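Local coordinates for protein methionine gamma-lyase (Trichomonas vaginalis, PDB 1PFF) that is a PLP-dependent enzyme of the Cys/Met metabolism family, built as an assembly of four copies of the chain, at residues A143-A155 against D185-R199. Residues are numbered along the deposited sequence; the frame is centred on the assembly and turned at random.
Sequences ATKYINGHTDVVA and DAWLITRGTLTLDMR
A bend at chi3 (-63°) turns the R199 guanidinium toward the carbonyls of Y146 and I147, while I189, with CD1 folded back at chi2 (-61°), sends that methyl group against N148 CB and V153 CG1. I189 and R199 bury the largest areas on the helix side of the contact between residues 143-155 and helix 183-216. NH1 of R199 donates to Y146 O almost in the guanidinium plane; the modelled 2.5 Å is unusually short, so its exact length is doubtful. R199 NH2 reaches I147 O at 3.2 Å, standing well above that carbonyl's plane. R199 NH2 also donates to G192 O at 2.9 Å, on the face opposite the one used by T195 N. R199 NE points at T195 OG1 (2.9 Å, N-H...O 167°), so bonds within the helix fix the guanidinium's rotation while it grips the loop. G149 CA lies over the centre of one face, 3.6 Å above the R199 guanidinium plane. Nearby, G192 brings its CA against I147 O in a CA-H...O contact; it has no side chain, and a CB there would point toward the loop and run into I147 O, so the backbones can close in.

Apolar packing lies alongside, centred on I189. I189 CD1 meets N148 CB at 3.4 Å, the two side chains crossing near a right angle, and V153 CG1 at 3.5 Å. I189 CG2 touches I147 CG2 at 3.6 Å. Separately, L196 CD1 lies against the carbonyl oxygen of Y146. A water bridges the segments, donating to N148 OD1 and L188 O and accepting from G149 N. Subunit contacts flank this packing: D152 forms a salt bridge with R191 of the second subunit, and D185 OD2 is hydrogen-bonded to H184 ND1 of the third subunit. Geometrically, this joins the loop between antiparallel strands 138-142 and 156-160 to a long helix covering it, within the seven-stranded mixed sheet domain characteristic of fold type I PLP-dependent enzymes.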
loop_
_atom_site.group_PDB
_atom_site.type_symbol
_atom_site.label_atom_id
_atom_site.label_comp_id
_atom_site.label_asym_id
_atom_site.label_seq_id
_atom_site.Cartn_x
_atom_site.Cartn_y
_atom_site.Cartn_z
ATOM N N ALA A 143 -17.292 -5.119 -6.255
ATOM C CA ALA A 143 -17.025 -4.112 -5.223
ATOM C C ALA A 143 -16.605 -2.777 -5.820
ATOM O O ALA A 143 -16.653 -1.748 -5.146
ATOM C CB ALA A 143 -15.965 -4.619 -4.265
ATOM N N THR A 144 -16.209 -2.813 -7.090
ATOM C CA THR A 144 -15.709 -1.657 -7.831
ATOM C C THR A 144 -16.683 -0.483 -7.857
ATOM O O THR A 144 -16.283 0.660 -7.627
ATOM C CB THR A 144 -15.360 -2.076 -9.289
ATOM O OG1 THR A 144 -14.396 -3.138 -9.264
ATOM C CG2 THR A 144 -14.635 -0.953 -10.027
ATOM N N LYS A 145 -17.956 -0.774 -8.128
ATOM C CA LYS A 145 -18.944 0.264 -8.415
ATOM C C LYS A 145 -19.348 1.130 -7.214
ATOM O O LYS A 145 -19.310 2.362 -7.297
ATOM C CB LYS A 145 -20.182 -0.334 -9.096
ATOM C CG LYS A 145 -19.867 -1.420 -10.120
ATOM C CD LYS A 145 -19.893 -0.890 -11.533
ATOM C CE LYS A 145 -18.978 -1.706 -12.439
ATOM N NZ LYS A 145 -17.841 -0.891 -12.968
ATOM N N TYR A 146 -19.725 0.497 -6.107
ATOM C CA TYR A 146 -20.267 1.243 -4.970
ATOM C C TYR A 146 -19.596 0.977 -3.629
ATOM O O TYR A 146 -19.446 1.892 -2.820
ATOM C CB TYR A 146 -21.784 1.044 -4.869
ATOM C CG TYR A 146 -22.511 1.553 -6.088
ATOM C CD1 TYR A 146 -22.880 0.684 -7.121
ATOM C CD2 TYR A 146 -22.798 2.916 -6.233
ATOM C CE1 TYR A 146 -23.536 1.154 -8.263
ATOM C CE2 TYR A 146 -23.448 3.394 -7.363
ATOM C CZ TYR A 146 -23.818 2.513 -8.374
ATOM O OH TYR A 146 -24.466 2.995 -9.490
ATOM N N ILE A 147 -19.197 -0.265 -3.385
ATOM C CA ILE A 147 -18.650 -0.605 -2.078
ATOM C C ILE A 147 -17.307 0.108 -1.861
ATOM O O ILE A 147 -17.102 0.725 -0.811
ATOM C CB ILE A 147 -18.616 -2.149 -1.850
ATOM C CG1 ILE A 147 -20.055 -2.690 -1.850
ATOM C CG2 ILE A 147 -17.969 -2.487 -0.519
ATOM C CD1 ILE A 147 -20.179 -4.171 -2.074
ATOM N N ASN A 148 -16.432 0.062 -2.868
ATOM C CA ASN A 148 -15.199 0.856 -2.869
ATOM C C ASN A 148 -15.487 2.349 -3.027
ATOM O O ASN A 148 -16.364 2.740 -3.795
ATOM C CB ASN A 148 -14.256 0.414 -3.993
ATOM C CG ASN A 148 -12.901 1.118 -3.932
ATOM O OD1 ASN A 148 -12.263 1.165 -2.883
ATOM N ND2 ASN A 148 -12.468 1.674 -5.055
ATOM N N GLY A 149 -14.728 3.179 -2.317
ATOM C CA GLY A 149 -14.947 4.615 -2.337
ATOM C C GLY A 149 -14.382 5.371 -3.529
ATOM O O GLY A 149 -14.512 6.594 -3.591
ATOM N N HIS A 150 -13.771 4.649 -4.471
ATOM C CA HIS A 150 -13.072 5.244 -5.617
ATOM C C HIS A 150 -13.233 4.327 -6.848
ATOM O O HIS A 150 -14.089 3.445 -6.853
ATOM C CB HIS A 150 -11.592 5.473 -5.251
ATOM C CG HIS A 150 -10.845 6.361 -6.203
ATOM N ND1 HIS A 150 -11.070 7.732 -6.288
ATOM C CD2 HIS A 150 -9.866 6.071 -7.105
ATOM C CE1 HIS A 150 -10.268 8.246 -7.205
ATOM N NE2 HIS A 150 -9.527 7.259 -7.717
ATOM N N THR A 151 -12.422 4.543 -7.883
ATOM C CA THR A 151 -12.452 3.726 -9.103
ATOM C C THR A 151 -11.151 2.934 -9.325
ATOM O O THR A 151 -10.898 2.440 -10.430
ATOM C CB THR A 151 -12.718 4.620 -10.342
ATOM O OG1 THR A 151 -11.822 5.739 -10.329
ATOM C CG2 THR A 151 -14.098 5.263 -10.277
ATOM N N ASP A 152 -10.334 2.814 -8.279
ATOM C CA ASP A 152 -8.981 2.269 -8.398
ATOM C C ASP A 152 -8.828 0.817 -7.921
ATOM O O ASP A 152 -7.706 0.305 -7.821
ATOM C CB ASP A 152 -7.998 3.162 -7.631
ATOM C CG ASP A 152 -8.313 3.235 -6.139
ATOM O OD1 ASP A 152 -9.489 3.071 -5.755
ATOM O OD2 ASP A 152 -7.445 3.454 -5.274
ATOM N N VAL A 153 -9.946 0.162 -7.617
ATOM C CA VAL A 153 -9.912 -1.207 -7.102
ATOM C C VAL A 153 -10.762 -2.142 -7.959
ATOM O O VAL A 153 -11.836 -1.767 -8.423
ATOM C CB VAL A 153 -10.388 -1.279 -5.621
ATOM C CG1 VAL A 153 -10.729 -2.701 -5.227
ATOM C CG2 VAL A 153 -9.343 -0.709 -4.673
ATOM N N VAL A 154 -10.254 -3.357 -8.161
ATOM C CA VAL A 154 -11.023 -4.466 -8.719
ATOM C C VAL A 154 -11.162 -5.510 -7.616
ATOM O O VAL A 154 -10.163 -5.957 -7.039
ATOM C CB VAL A 154 -10.345 -5.097 -9.952
ATOM C CG1 VAL A 154 -11.374 -5.828 -10.817
ATOM C CG2 VAL A 154 -9.617 -4.041 -10.764
ATOM N N ALA A 155 -12.405 -5.864 -7.305
ATOM C CA ALA A 155 -12.705 -6.806 -6.231
ATOM C C ALA A 155 -14.148 -7.266 -6.365
ATOM O O ALA A 155 -14.974 -6.574 -6.963
ATOM C CB ALA A 155 -12.497 -6.159 -4.866
ATOM N N ASP A 185 -6.345 -4.170 -1.603
ATOM C CA ASP A 185 -7.665 -3.838 -2.122
ATOM C C ASP A 185 -8.714 -4.092 -1.041
ATOM O O ASP A 185 -9.599 -3.266 -0.837
ATOM C CB ASP A 185 -7.962 -4.622 -3.407
ATOM C CG ASP A 185 -7.181 -4.096 -4.609
ATOM O OD1 ASP A 185 -7.566 -4.385 -5.752
ATOM O OD2 ASP A 185 -6.174 -3.377 -4.517
ATOM N N ALA A 186 -8.583 -5.209 -0.329
ATOM C CA ALA A 186 -9.512 -5.566 0.746
ATOM C C ALA A 186 -9.560 -4.498 1.836
ATOM O O ALA A 186 -10.630 -4.155 2.332
ATOM C CB ALA A 186 -9.141 -6.907 1.349
ATOM N N TRP A 187 -8.390 -3.984 2.206
ATOM C CA TRP A 187 -8.302 -2.954 3.235
ATOM C C TRP A 187 -9.028 -1.685 2.780
ATOM O O TRP A 187 -9.855 -1.142 3.519
ATOM C CB TRP A 187 -6.834 -2.687 3.587
ATOM C CG TRP A 187 -6.610 -1.432 4.355
ATOM C CD1 TRP A 187 -7.049 -1.148 5.616
ATOM C CD2 TRP A 187 -5.901 -0.278 3.905
ATOM N NE1 TRP A 187 -6.650 0.116 5.980
ATOM C CE2 TRP A 187 -5.942 0.673 4.948
ATOM C CE3 TRP A 187 -5.223 0.052 2.720
ATOM C CZ2 TRP A 187 -5.338 1.931 4.846
ATOM C CZ3 TRP A 187 -4.619 1.305 2.617
ATOM C CH2 TRP A 187 -4.682 2.228 3.677
ATOM N N LEU A 188 -8.736 -1.246 1.556
ATOM C CA LEU A 188 -9.409 -0.104 0.932
ATOM C C LEU A 188 -10.921 -0.279 0.831
ATOM O O LEU A 188 -11.674 0.671 1.061
ATOM C CB LEU A 188 -8.827 0.178 -0.461
ATOM C CG LEU A 188 -7.470 0.887 -0.530
ATOM C CD1 LEU A 188 -6.999 1.058 -1.977
ATOM C CD2 LEU A 188 -7.511 2.234 0.197
ATOM N N ILE A 189 -11.363 -1.489 0.486
ATOM C CA ILE A 189 -12.795 -1.780 0.410
ATOM C C ILE A 189 -13.428 -1.671 1.794
ATOM O O ILE A 189 -14.514 -1.096 1.937
ATOM C CB ILE A 189 -13.062 -3.186 -0.196
ATOM C CG1 ILE A 189 -12.434 -3.326 -1.588
ATOM C CG2 ILE A 189 -14.560 -3.479 -0.262
ATOM C CD1 ILE A 189 -12.949 -2.355 -2.607
ATOM N N THR A 190 -12.742 -2.225 2.799
ATOM C CA THR A 190 -13.182 -2.160 4.195
ATOM C C THR A 190 -13.391 -0.709 4.644
ATOM O O THR A 190 -14.357 -0.408 5.333
ATOM C CB THR A 190 -12.171 -2.885 5.132
ATOM O OG1 THR A 190 -12.199 -4.294 4.869
ATOM C CG2 THR A 190 -12.603 -2.802 6.597
ATOM N N ARG A 191 -12.482 0.174 4.241
ATOM C CA ARG A 191 -12.592 1.603 4.547
ATOM C C ARG A 191 -13.748 2.233 3.766
ATOM O O ARG A 191 -14.454 3.114 4.278
ATOM C CB ARG A 191 -11.282 2.323 4.239
ATOM C CG ARG A 191 -10.088 1.888 5.108
ATOM C CD ARG A 191 -10.381 1.777 6.612
ATOM N NE ARG A 191 -10.453 3.087 7.267
ATOM C CZ ARG A 191 -10.548 3.275 8.584
ATOM N NH1 ARG A 191 -10.579 2.243 9.420
ATOM N NH2 ARG A 191 -10.614 4.504 9.071
ATOM N N GLY A 192 -13.933 1.767 2.534
ATOM C CA GLY A 192 -15.058 2.153 1.706
ATOM C C GLY A 192 -16.420 1.934 2.333
ATOM O O GLY A 192 -17.322 2.722 2.088
ATOM N N THR A 193 -16.580 0.892 3.156
ATOM C CA THR A 193 -17.885 0.601 3.769
ATOM C C THR A 193 -18.342 1.711 4.701
ATOM O O THR A 193 -19.530 1.845 4.962
ATOM C CB THR A 193 -17.901 -0.745 4.540
ATOM O OG1 THR A 193 -16.980 -0.688 5.639
ATOM C CG2 THR A 193 -17.410 -1.909 3.652
ATOM N N LEU A 194 -17.389 2.503 5.190
ATOM C CA LEU A 194 -17.681 3.606 6.103
ATOM C C LEU A 194 -18.392 4.790 5.435
ATOM O O LEU A 194 -18.991 5.623 6.127
ATOM C CB LEU A 194 -16.387 4.088 6.781
ATOM C CG LEU A 194 -15.630 3.089 7.667
ATOM C CD1 LEU A 194 -14.227 3.608 7.978
ATOM C CD2 LEU A 194 -16.386 2.821 8.978
ATOM N N THR A 195 -18.302 4.875 4.103
ATOM C CA THR A 195 -18.964 5.940 3.336
ATOM C C THR A 195 -19.975 5.372 2.345
ATOM O O THR A 195 -20.559 6.106 1.555
ATOM C CB THR A 195 -17.950 6.819 2.577
ATOM O OG1 THR A 195 -17.162 6.008 1.686
ATOM C CG2 THR A 195 -16.943 7.464 3.536
ATOM N N LEU A 196 -20.175 4.062 2.390
ATOM C CA LEU A 196 -21.053 3.393 1.431
ATOM C C LEU A 196 -22.507 3.894 1.508
ATOM O O LEU A 196 -23.106 4.234 0.488
ATOM C CB LEU A 196 -20.962 1.876 1.621
ATOM C CG LEU A 196 -21.985 0.976 0.916
ATOM C CD1 LEU A 196 -21.783 0.939 -0.575
ATOM C CD2 LEU A 196 -21.928 -0.422 1.521
ATOM N N ASP A 197 -23.054 3.965 2.718
ATOM C CA ASP A 197 -24.413 4.464 2.922
ATOM C C ASP A 197 -24.597 5.855 2.311
ATOM O O ASP A 197 -25.541 6.099 1.548
ATOM C CB ASP A 197 -24.728 4.480 4.424
ATOM C CG ASP A 197 -26.154 4.914 4.728
ATOM O OD1 ASP A 197 -26.382 6.124 4.925
ATOM O OD2 ASP A 197 -27.096 4.110 4.828
ATOM N N MET A 198 -23.665 6.750 2.637
ATOM C CA MET A 198 -23.663 8.120 2.135
ATOM C C MET A 198 -23.608 8.186 0.603
ATOM O O MET A 198 -24.405 8.878 -0.023
ATOM C CB MET A 198 -22.474 8.867 2.762
ATOM C CG MET A 198 -22.237 10.283 2.279
ATOM S SD MET A 198 -20.531 10.741 2.740
ATOM C CE MET A 198 -19.615 10.114 1.378
ATOM N N ARG A 199 -22.663 7.467 0.007
ATOM C CA ARG A 199 -22.437 7.541 -1.439
ATOM C C ARG A 199 -23.594 6.939 -2.243
ATOM O O ARG A 199 -23.994 7.483 -3.280
ATOM C CB ARG A 199 -21.112 6.854 -1.797
ATOM C CG ARG A 199 -19.865 7.741 -1.549
ATOM C CD ARG A 199 -18.510 7.079 -1.849
ATOM N NE ARG A 199 -18.239 5.922 -0.988
ATOM C CZ ARG A 199 -18.463 4.655 -1.341
ATOM N NH1 ARG A 199 -18.973 4.379 -2.541
ATOM N NH2 ARG A 199 -18.182 3.670 -0.499
HETATM O O HOH W 1 -12.242 3.141 -0.664
#